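Local coordinates for spike protein S1 (Bat coronavirus HKU9, PDB 5GYQ) that forms the putative receptor-binding domain of the viral spike, the trimeric surface glycoprotein predicted to attach the virion to the host cell membrane, at residues V37-V51 with D96-N108. Residues are numbered along the deposited sequence; the frame is centred on the assembly and turned at random.
Sequences VVDSLPTHQLQCYGV and DNFYGCLHAFYLN
Gln-47 and Leu-102 trade a pair of backbone hydrogen bonds at the middle of an antiparallel strand pair, 43-49 on 100-108, which forms one margin of the five-stranded sheet in the core of this betacoronavirus receptor-binding domain. Tyr-49 with Gly-100 repeats the exchange, and Tyr-49 N reaches Gly-100 O at 2.9 Å. Gln-45 and Ala-104 form the next such pair, but here a classic beta bulge intervenes: Ala-104 O accepts from both His-44 N (2.7 Å) and Gln-45 N (2.9 Å). Past the bulge, Tyr-106 N donates to Pro-42 O; Pro-42 is the central residue of an inverse gamma turn.

The buried ring of His-103 is gripped at both nitrogens. A chi1 of -167° turns CG away from the backbone N and carries the ring toward the loop 37-42, where ND1 donates to Val-37 O at 2.8 Å along a bent path (139° at the hydrogen). On its other side NE2 shares a hydrogen bond with Thr-43 OG1, 2.9 Å away. Two bonds in different directions fix the ring's rotation, while Leu-46 CD1 sits off-centre against it. Beyond Thr-43, Leu-41 CD1 lies over a face of Phe-105.

His-44 crosses Tyr-106 at about a right angle, CB over the phenol face and the imidazole edge turned toward it; its ND1 gives the Tyr-106 hydroxyl a weak bond, and a water donates to His-44 O. Tyr-149 of strand 146-157 stacks on the same imidazole. That strand also backbone-bonds His-103 through Ala-152. At the far end Tyr-49 CD2 meets the edge of Phe-98, and the disulfide Cys-48 SG to Cys-101 SG, 2.0 Å, chi3 110°, ties the strands together at a non-hydrogen-bonded pair.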
ATOM      1  N   VAL A  37      -3.498   7.783  -7.405  1.00 23.39           N
ATOM      2  CA  VAL A  37      -3.376   7.107  -6.120  1.00 31.35           C
ATOM      3  C   VAL A  37      -3.690   8.033  -4.949  1.00 34.55           C
ATOM      4  O   VAL A  37      -3.595   7.627  -3.790  1.00 32.91           O
ATOM      5  CB  VAL A  37      -1.967   6.519  -5.925  1.00 25.76           C
ATOM      6  CG1 VAL A  37      -1.671   5.497  -7.010  1.00 25.05           C
ATOM      7  CG2 VAL A  37      -0.925   7.624  -5.931  1.00 26.90           C
ATOM      8  N   VAL A  38      -4.062   9.275  -5.247  1.00 31.20           N
ATOM      9  CA  VAL A  38      -4.426  10.221  -4.198  1.00 36.61           C
ATOM     10  C   VAL A  38      -5.818  10.818  -4.420  1.00 34.24           C
ATOM     11  O   VAL A  38      -6.801  10.341  -3.856  1.00 33.97           O
ATOM     12  CB  VAL A  38      -3.396  11.370  -4.084  1.00 41.28           C
ATOM     13  CG1 VAL A  38      -3.732  12.269  -2.899  1.00 48.99           C
ATOM     14  CG2 VAL A  38      -1.985  10.814  -3.938  1.00 36.28           C
ATOM     15  N   ASP A  39      -5.897  11.854  -5.252  1.00 44.62           N
ATOM     16  CA  ASP A  39      -7.125  12.632  -5.403  1.00 42.08           C
ATOM     17  C   ASP A  39      -8.301  11.835  -5.965  1.00 39.15           C
ATOM     18  O   ASP A  39      -9.411  11.901  -5.434  1.00 42.27           O
ATOM     19  CB  ASP A  39      -6.864  13.846  -6.295  1.00 50.63           C
ATOM     20  CG  ASP A  39      -5.807  14.768  -5.724  1.00 64.30           C
ATOM     21  OD1 ASP A  39      -6.175  15.699  -4.976  1.00 70.74           O
ATOM     22  OD2 ASP A  39      -4.610  14.561  -6.019  1.00 65.12           O
ATOM     23  N   SER A  40      -8.056  11.086  -7.035  1.00 40.63           N
ATOM     24  CA  SER A  40      -9.121  10.360  -7.725  1.00 37.43           C
ATOM     25  C   SER A  40      -9.771   9.291  -6.850  1.00 38.56           C
ATOM     26  O   SER A  40     -10.948   8.977  -7.019  1.00 46.11           O
ATOM     27  CB  SER A  40      -8.584   9.722  -9.005  1.00 39.77           C
ATOM     28  OG  SER A  40      -8.204  10.714  -9.943  1.00 46.63           O
ATOM     29  N   LEU A  41      -9.002   8.734  -5.920  1.00 40.11           N
ATOM     30  CA  LEU A  41      -9.518   7.712  -5.014  1.00 38.11           C
ATOM     31  C   LEU A  41     -10.501   8.298  -4.008  1.00 34.05           C
ATOM     32  O   LEU A  41     -10.309   9.415  -3.524  1.00 36.64           O
ATOM     33  CB  LEU A  41      -8.369   7.024  -4.277  1.00 30.77           C
ATOM     34  CG  LEU A  41      -7.430   6.170  -5.127  1.00 32.60           C
ATOM     35  CD1 LEU A  41      -6.303   5.611  -4.276  1.00 31.80           C
ATOM     36  CD2 LEU A  41      -8.203   5.046  -5.794  1.00 27.23           C
ATOM     37  N   PRO A  42     -11.565   7.544  -3.693  1.00 29.08           N
ATOM     38  CA  PRO A  42     -12.537   7.933  -2.664  1.00 25.92           C
ATOM     39  C   PRO A  42     -11.955   7.749  -1.266  1.00 30.36           C
ATOM     40  O   PRO A  42     -12.099   6.682  -0.672  1.00 25.50           O
ATOM     41  CB  PRO A  42     -13.708   6.979  -2.908  1.00 25.25           C
ATOM     42  CG  PRO A  42     -13.085   5.778  -3.529  1.00 30.12           C
ATOM     43  CD  PRO A  42     -11.937   6.284  -4.360  1.00 28.80           C
ATOM     44  N   THR A  43     -11.310   8.793  -0.754  1.00 31.11           N
ATOM     45  CA  THR A  43     -10.515   8.693   0.465  1.00 31.06           C
ATOM     46  C   THR A  43     -11.326   8.360   1.717  1.00 37.38           C
ATOM     47  O   THR A  43     -12.332   9.004   2.016  1.00 34.31           O
ATOM     48  CB  THR A  43      -9.742  10.001   0.718  1.00 26.95           C
ATOM     49  OG1 THR A  43      -8.864  10.255  -0.387  1.00 31.17           O
ATOM     50  CG2 THR A  43      -8.923   9.904   1.995  1.00 31.41           C
ATOM     51  N   HIS A  44     -10.870   7.339   2.437  1.00 36.96           N
ATOM     52  CA  HIS A  44     -11.426   6.978   3.734  1.00 36.17           C
ATOM     53  C   HIS A  44     -10.553   7.544   4.844  1.00 43.68           C
ATOM     54  O   HIS A  44     -11.056   8.006   5.866  1.00 50.84           O
ATOM     55  CB  HIS A  44     -11.543   5.457   3.861  1.00 41.19           C
ATOM     56  CG  HIS A  44     -11.713   4.973   5.268  1.00 48.17           C
ATOM     57  ND1 HIS A  44     -12.941   4.899   5.887  1.00 54.21           N
ATOM     58  CD2 HIS A  44     -10.807   4.531   6.172  1.00 48.03           C
ATOM     59  CE1 HIS A  44     -12.784   4.431   7.115  1.00 49.51           C
ATOM     60  NE2 HIS A  44     -11.499   4.204   7.312  1.00 47.35           N
ATOM     61  N   GLN A  45      -9.241   7.506   4.629  1.00 34.27           N
ATOM     62  CA  GLN A  45      -8.283   8.046   5.587  1.00 29.95           C
ATOM     63  C   GLN A  45      -6.908   8.204   4.943  1.00 36.70           C
ATOM     64  O   GLN A  45      -6.352   7.243   4.418  1.00 29.97           O
ATOM     65  CB  GLN A  45      -8.184   7.143   6.822  1.00 40.25           C
ATOM     66  CG  GLN A  45      -8.411   7.859   8.148  1.00 49.77           C
ATOM     67  CD  GLN A  45      -9.824   7.685   8.676  1.00 59.20           C
ATOM     68  OE1 GLN A  45     -10.520   6.729   8.324  1.00 62.90           O
ATOM     69  NE2 GLN A  45     -10.256   8.610   9.527  1.00 48.52           N
ATOM     70  N   LEU A  46      -6.361   9.414   4.982  1.00 25.01           N
ATOM     71  CA  LEU A  46      -5.037   9.670   4.421  1.00 31.83           C
ATOM     72  C   LEU A  46      -4.089  10.200   5.490  1.00 39.30           C
ATOM     73  O   LEU A  46      -4.277  11.299   6.008  1.00 43.15           O
ATOM     74  CB  LEU A  46      -5.126  10.656   3.254  1.00 30.28           C
ATOM     75  CG  LEU A  46      -3.818  11.123   2.608  1.00 33.56           C
ATOM     76  CD1 LEU A  46      -3.047   9.964   1.995  1.00 25.76           C
ATOM     77  CD2 LEU A  46      -4.096  12.190   1.563  1.00 40.32           C
ATOM     78  N   GLN A  47      -3.070   9.412   5.817  1.00 33.05           N
ATOM     79  CA  GLN A  47      -2.143   9.778   6.880  1.00 31.29           C
ATOM     80  C   GLN A  47      -0.712   9.847   6.370  1.00 33.19           C
ATOM     81  O   GLN A  47      -0.193   8.871   5.842  1.00 30.21           O
ATOM     82  CB  GLN A  47      -2.237   8.778   8.032  1.00 37.63           C
ATOM     83  CG  GLN A  47      -1.441   9.175   9.256  1.00 46.30           C
ATOM     84  CD  GLN A  47      -2.101  10.292  10.034  1.00 48.77           C
ATOM     85  OE1 GLN A  47      -3.277  10.205  10.390  1.00 50.17           O
ATOM     86  NE2 GLN A  47      -1.348  11.355  10.298  1.00 54.86           N
ATOM     87  N   CYS A  48      -0.063  10.992   6.545  1.00 26.59           N
ATOM     88  CA  CYS A  48       1.288  11.161   6.021  1.00 25.65           C
ATOM     89  C   CYS A  48       2.341  11.353   7.111  1.00 25.20           C
ATOM     90  O   CYS A  48       2.068  11.915   8.169  1.00 28.04           O
ATOM     91  CB  CYS A  48       1.329  12.340   5.051  1.00 32.72           C
ATOM     92  SG  CYS A  48       0.445  12.073   3.499  1.00 38.33           S
ATOM     93  N   TYR A  49       3.551  10.883   6.824  1.00 24.34           N
ATOM     94  CA  TYR A  49       4.683  10.964   7.735  1.00 22.88           C
ATOM     95  C   TYR A  49       5.910  11.508   7.009  1.00 32.37           C
ATOM     96  O   TYR A  49       6.415  10.880   6.072  1.00 31.58           O
ATOM     97  CB  TYR A  49       5.000   9.588   8.327  1.00 25.71           C
ATOM     98  CG  TYR A  49       3.790   8.842   8.840  1.00 24.91           C
ATOM     99  CD1 TYR A  49       3.366   8.985  10.156  1.00 23.70           C
ATOM    100  CD2 TYR A  49       3.074   7.989   8.009  1.00 24.34           C
ATOM    101  CE1 TYR A  49       2.259   8.304  10.628  1.00 23.93           C
ATOM    102  CE2 TYR A  49       1.967   7.305   8.473  1.00 29.33           C
ATOM    103  CZ  TYR A  49       1.565   7.465   9.782  1.00 30.20           C
ATOM    104  OH  TYR A  49       0.463   6.784  10.243  1.00 31.11           O
ATOM    105  N   GLY A  50       6.386  12.672   7.445  1.00 31.18           N
ATOM    106  CA  GLY A  50       7.560  13.292   6.855  1.00 32.07           C
ATOM    107  C   GLY A  50       7.204  14.269   5.753  1.00 34.54           C
ATOM    108  O   GLY A  50       8.077  14.884   5.142  1.00 36.05           O
ATOM    109  N   VAL A  51       5.907  14.411   5.504  1.00 30.35           N
ATOM    110  CA  VAL A  51       5.401  15.284   4.452  1.00 26.82           C
ATOM    111  C   VAL A  51       3.921  15.530   4.729  1.00 27.60           C
ATOM    112  O   VAL A  51       3.259  14.684   5.318  1.00 34.76           O
ATOM    113  CB  VAL A  51       5.610  14.659   3.046  1.00 33.89           C
ATOM    114  CG1 VAL A  51       4.929  13.300   2.953  1.00 30.83           C
ATOM    115  CG2 VAL A  51       5.116  15.590   1.944  1.00 36.69           C
ATOM    116  N   ASP A  96      11.108   0.614   9.078  1.00 28.30           N
ATOM    117  CA  ASP A  96      11.577   1.523  10.118  1.00 30.78           C
ATOM    118  C   ASP A  96      11.743   2.925   9.544  1.00 28.73           C
ATOM    119  O   ASP A  96      12.160   3.080   8.397  1.00 35.10           O
ATOM    120  CB  ASP A  96      12.896   1.030  10.712  1.00 45.55           C
ATOM    121  CG  ASP A  96      12.787  -0.366  11.298  1.00 62.37           C
ATOM    122  OD1 ASP A  96      13.636  -1.219  10.963  1.00 71.72           O
ATOM    123  OD2 ASP A  96      11.853  -0.608  12.094  1.00 51.14           O
ATOM    124  N   ASN A  97      11.409   3.936  10.343  1.00 34.12           N
ATOM    125  CA  ASN A  97      11.478   5.334   9.922  1.00 36.62           C
ATOM    126  C   ASN A  97      10.767   5.581   8.594  1.00 38.27           C
ATOM    127  O   ASN A  97      11.363   6.077   7.636  1.00 38.36           O
ATOM    128  CB  ASN A  97      12.935   5.791   9.828  1.00 37.58           C
ATOM    129  CG  ASN A  97      13.553   6.030  11.190  1.00 48.66           C
ATOM    130  OD1 ASN A  97      12.863   6.406  12.141  1.00 43.23           O
ATOM    131  ND2 ASN A  97      14.859   5.813  11.295  1.00 44.24           N
ATOM    132  N   PHE A  98       9.487   5.226   8.552  1.00 26.27           N
ATOM    133  CA  PHE A  98       8.697   5.338   7.337  1.00 23.96           C
ATOM    134  C   PHE A  98       8.507   6.791   6.922  1.00 25.84           C
ATOM    135  O   PHE A  98       8.017   7.612   7.698  1.00 25.19           O
ATOM    136  CB  PHE A  98       7.338   4.660   7.526  1.00 18.49           C
ATOM    137  CG  PHE A  98       6.432   4.769   6.332  1.00 15.59           C
ATOM    138  CD1 PHE A  98       6.768   4.162   5.134  1.00 20.23           C
ATOM    139  CD2 PHE A  98       5.239   5.469   6.413  1.00 19.76           C
ATOM    140  CE1 PHE A  98       5.933   4.259   4.034  1.00 16.52           C
ATOM    141  CE2 PHE A  98       4.402   5.569   5.318  1.00 23.49           C
ATOM    142  CZ  PHE A  98       4.752   4.964   4.128  1.00 19.76           C
ATOM    143  N   TYR A  99       8.918   7.099   5.698  1.00 25.42           N
ATOM    144  CA  TYR A  99       8.682   8.404   5.094  1.00 24.26           C
ATOM    145  C   TYR A  99       7.745   8.212   3.912  1.00 27.63           C
ATOM    146  O   TYR A  99       8.096   7.546   2.937  1.00 23.12           O
ATOM    147  CB  TYR A  99      10.004   9.051   4.663  1.00 23.54           C
ATOM    148  CG  TYR A  99       9.869  10.282   3.787  1.00 26.59           C
ATOM    149  CD1 TYR A  99       8.948  11.278   4.082  1.00 32.82           C
ATOM    150  CD2 TYR A  99      10.692  10.461   2.681  1.00 35.91           C
ATOM    151  CE1 TYR A  99       8.833  12.407   3.284  1.00 38.60           C
ATOM    152  CE2 TYR A  99      10.588  11.586   1.879  1.00 29.66           C
ATOM    153  CZ  TYR A  99       9.658  12.556   2.186  1.00 33.90           C
ATOM    154  OH  TYR A  99       9.551  13.675   1.391  1.00 38.96           O
ATOM    155  N   GLY A 100       6.544   8.772   4.010  1.00 22.85           N
ATOM    156  CA  GLY A 100       5.551   8.571   2.972  1.00 20.99           C
ATOM    157  C   GLY A 100       4.126   8.641   3.480  1.00 22.75           C
ATOM    158  O   GLY A 100       3.858   9.324   4.457  1.00 23.68           O
ATOM    159  N   CYS A 101       3.206   7.934   2.828  1.00 22.30           N
ATOM    160  CA  CYS A 101       1.792   8.047   3.189  1.00 20.42           C
ATOM    161  C   CYS A 101       1.009   6.738   3.161  1.00 20.78           C
ATOM    162  O   CYS A 101       1.264   5.853   2.346  1.00 21.08           O
ATOM    163  CB  CYS A 101       1.099   9.055   2.267  1.00 26.53           C
ATOM    164  SG  CYS A 101       1.641  10.759   2.515  1.00 57.37           S
ATOM    165  N   LEU A 102       0.044   6.641   4.069  1.00 21.64           N
ATOM    166  CA  LEU A 102      -0.928   5.559   4.098  1.00 24.26           C
ATOM    167  C   LEU A 102      -2.259   6.088   3.592  1.00 28.38           C
ATOM    168  O   LEU A 102      -2.865   6.967   4.213  1.00 23.95           O
ATOM    169  CB  LEU A 102      -1.092   5.000   5.510  1.00 19.08           C
ATOM    170  CG  LEU A 102       0.168   4.542   6.238  1.00 28.31           C
ATOM    171  CD1 LEU A 102      -0.183   4.089   7.645  1.00 24.57           C
ATOM    172  CD2 LEU A 102       0.850   3.427   5.467  1.00 25.53           C
ATOM    173  N   HIS A 103      -2.708   5.558   2.460  1.00 20.21           N
ATOM    174  CA  HIS A 103      -3.953   6.015   1.865  1.00 20.11           C
ATOM    175  C   HIS A 103      -4.990   4.902   1.811  1.00 19.76           C
ATOM    176  O   HIS A 103      -4.919   4.004   0.972  1.00 14.52           O
ATOM    177  CB  HIS A 103      -3.701   6.566   0.462  1.00 24.28           C
ATOM    178  CG  HIS A 103      -4.860   7.326  -0.105  1.00 26.72           C
ATOM    179  ND1 HIS A 103      -4.807   7.963  -1.324  1.00 32.50           N
ATOM    180  CD2 HIS A 103      -6.100   7.555   0.390  1.00 28.31           C
ATOM    181  CE1 HIS A 103      -5.969   8.550  -1.561  1.00 37.19           C
ATOM    182  NE2 HIS A 103      -6.769   8.317  -0.538  1.00 35.03           N
ATOM    183  N   ALA A 104      -5.958   4.973   2.717  1.00 15.08           N
ATOM    184  CA  ALA A 104      -7.068   4.037   2.734  1.00 18.33           C
ATOM    185  C   ALA A 104      -8.278   4.651   2.043  1.00 21.83           C
ATOM    186  O   ALA A 104      -8.662   5.788   2.331  1.00 23.73           O
ATOM    187  CB  ALA A 104      -7.408   3.639   4.154  1.00 19.61           C
ATOM    188  N   PHE A 105      -8.868   3.892   1.126  1.00 24.15           N
ATOM    189  CA  PHE A 105      -9.983   4.379   0.324  1.00 24.97           C
ATOM    190  C   PHE A 105     -11.111   3.354   0.271  1.00 25.16           C
ATOM    191  O   PHE A 105     -10.890   2.162   0.488  1.00 23.52           O
ATOM    192  CB  PHE A 105      -9.511   4.728  -1.091  1.00 28.17           C
ATOM    193  CG  PHE A 105      -8.808   3.599  -1.798  1.00 26.36           C
ATOM    194  CD1 PHE A 105      -9.505   2.747  -2.639  1.00 25.79           C
ATOM    195  CD2 PHE A 105      -7.447   3.398  -1.632  1.00 24.72           C
ATOM    196  CE1 PHE A 105      -8.859   1.712  -3.296  1.00 27.43           C
ATOM    197  CE2 PHE A 105      -6.799   2.365  -2.284  1.00 17.78           C
ATOM    198  CZ  PHE A 105      -7.507   1.523  -3.117  1.00 24.36           C
ATOM    199  N   TYR A 106     -12.318   3.826  -0.027  1.00 26.88           N
ATOM    200  CA  TYR A 106     -13.508   2.979  -0.005  1.00 24.80           C
ATOM    201  C   TYR A 106     -13.569   1.995  -1.170  1.00 30.47           C
ATOM    202  O   TYR A 106     -13.280   2.343  -2.313  1.00 30.28           O
ATOM    203  CB  TYR A 106     -14.772   3.847   0.006  1.00 31.97           C
ATOM    204  CG  TYR A 106     -14.988   4.580   1.313  1.00 26.56           C
ATOM    205  CD1 TYR A 106     -15.631   3.964   2.379  1.00 37.43           C
ATOM    206  CD2 TYR A 106     -14.539   5.881   1.483  1.00 31.93           C
ATOM    207  CE1 TYR A 106     -15.826   4.627   3.579  1.00 35.20           C
ATOM    208  CE2 TYR A 106     -14.730   6.553   2.678  1.00 32.77           C
ATOM    209  CZ  TYR A 106     -15.372   5.921   3.723  1.00 32.65           C
ATOM    210  OH  TYR A 106     -15.561   6.585   4.912  1.00 40.62           O
ATOM    211  N   LEU A 107     -13.944   0.758  -0.856  1.00 35.52           N
ATOM    212  CA  LEU A 107     -14.173  -0.275  -1.860  1.00 36.75           C
ATOM    213  C   LEU A 107     -15.636  -0.690  -1.868  1.00 38.27           C
ATOM    214  O   LEU A 107     -16.112  -1.292  -2.833  1.00 41.55           O
ATOM    215  CB  LEU A 107     -13.293  -1.500  -1.595  1.00 27.79           C
ATOM    216  CG  LEU A 107     -11.826  -1.440  -2.010  1.00 31.01           C
ATOM    217  CD1 LEU A 107     -11.113  -2.705  -1.574  1.00 25.61           C
ATOM    218  CD2 LEU A 107     -11.711  -1.253  -3.514  1.00 28.15           C
ATOM    219  N   ASN A 108     -16.333  -0.366  -0.780  1.00 40.35           N
ATOM    220  CA  ASN A 108     -17.733  -0.740  -0.594  1.00 48.48           C
ATOM    221  C   ASN A 108     -17.933  -2.239  -0.771  1.00 43.88           C
ATOM    222  O   ASN A 108     -18.862  -2.679  -1.448  1.00 44.61           O
ATOM    223  CB  ASN A 108     -18.631   0.029  -1.564  1.00 43.30           C
ATOM    224  CG  ASN A 108     -18.268   1.497  -1.652  1.00 46.72           C
ATOM    225  OD1 ASN A 108     -18.130   2.048  -2.744  1.00 54.42           O
ATOM    226  ND2 ASN A 108     -18.103   2.137  -0.499  1.00 41.45           N
TER
HETATM  227  O   HOH W   1     -13.646   9.080   6.096  1.00 44.61           O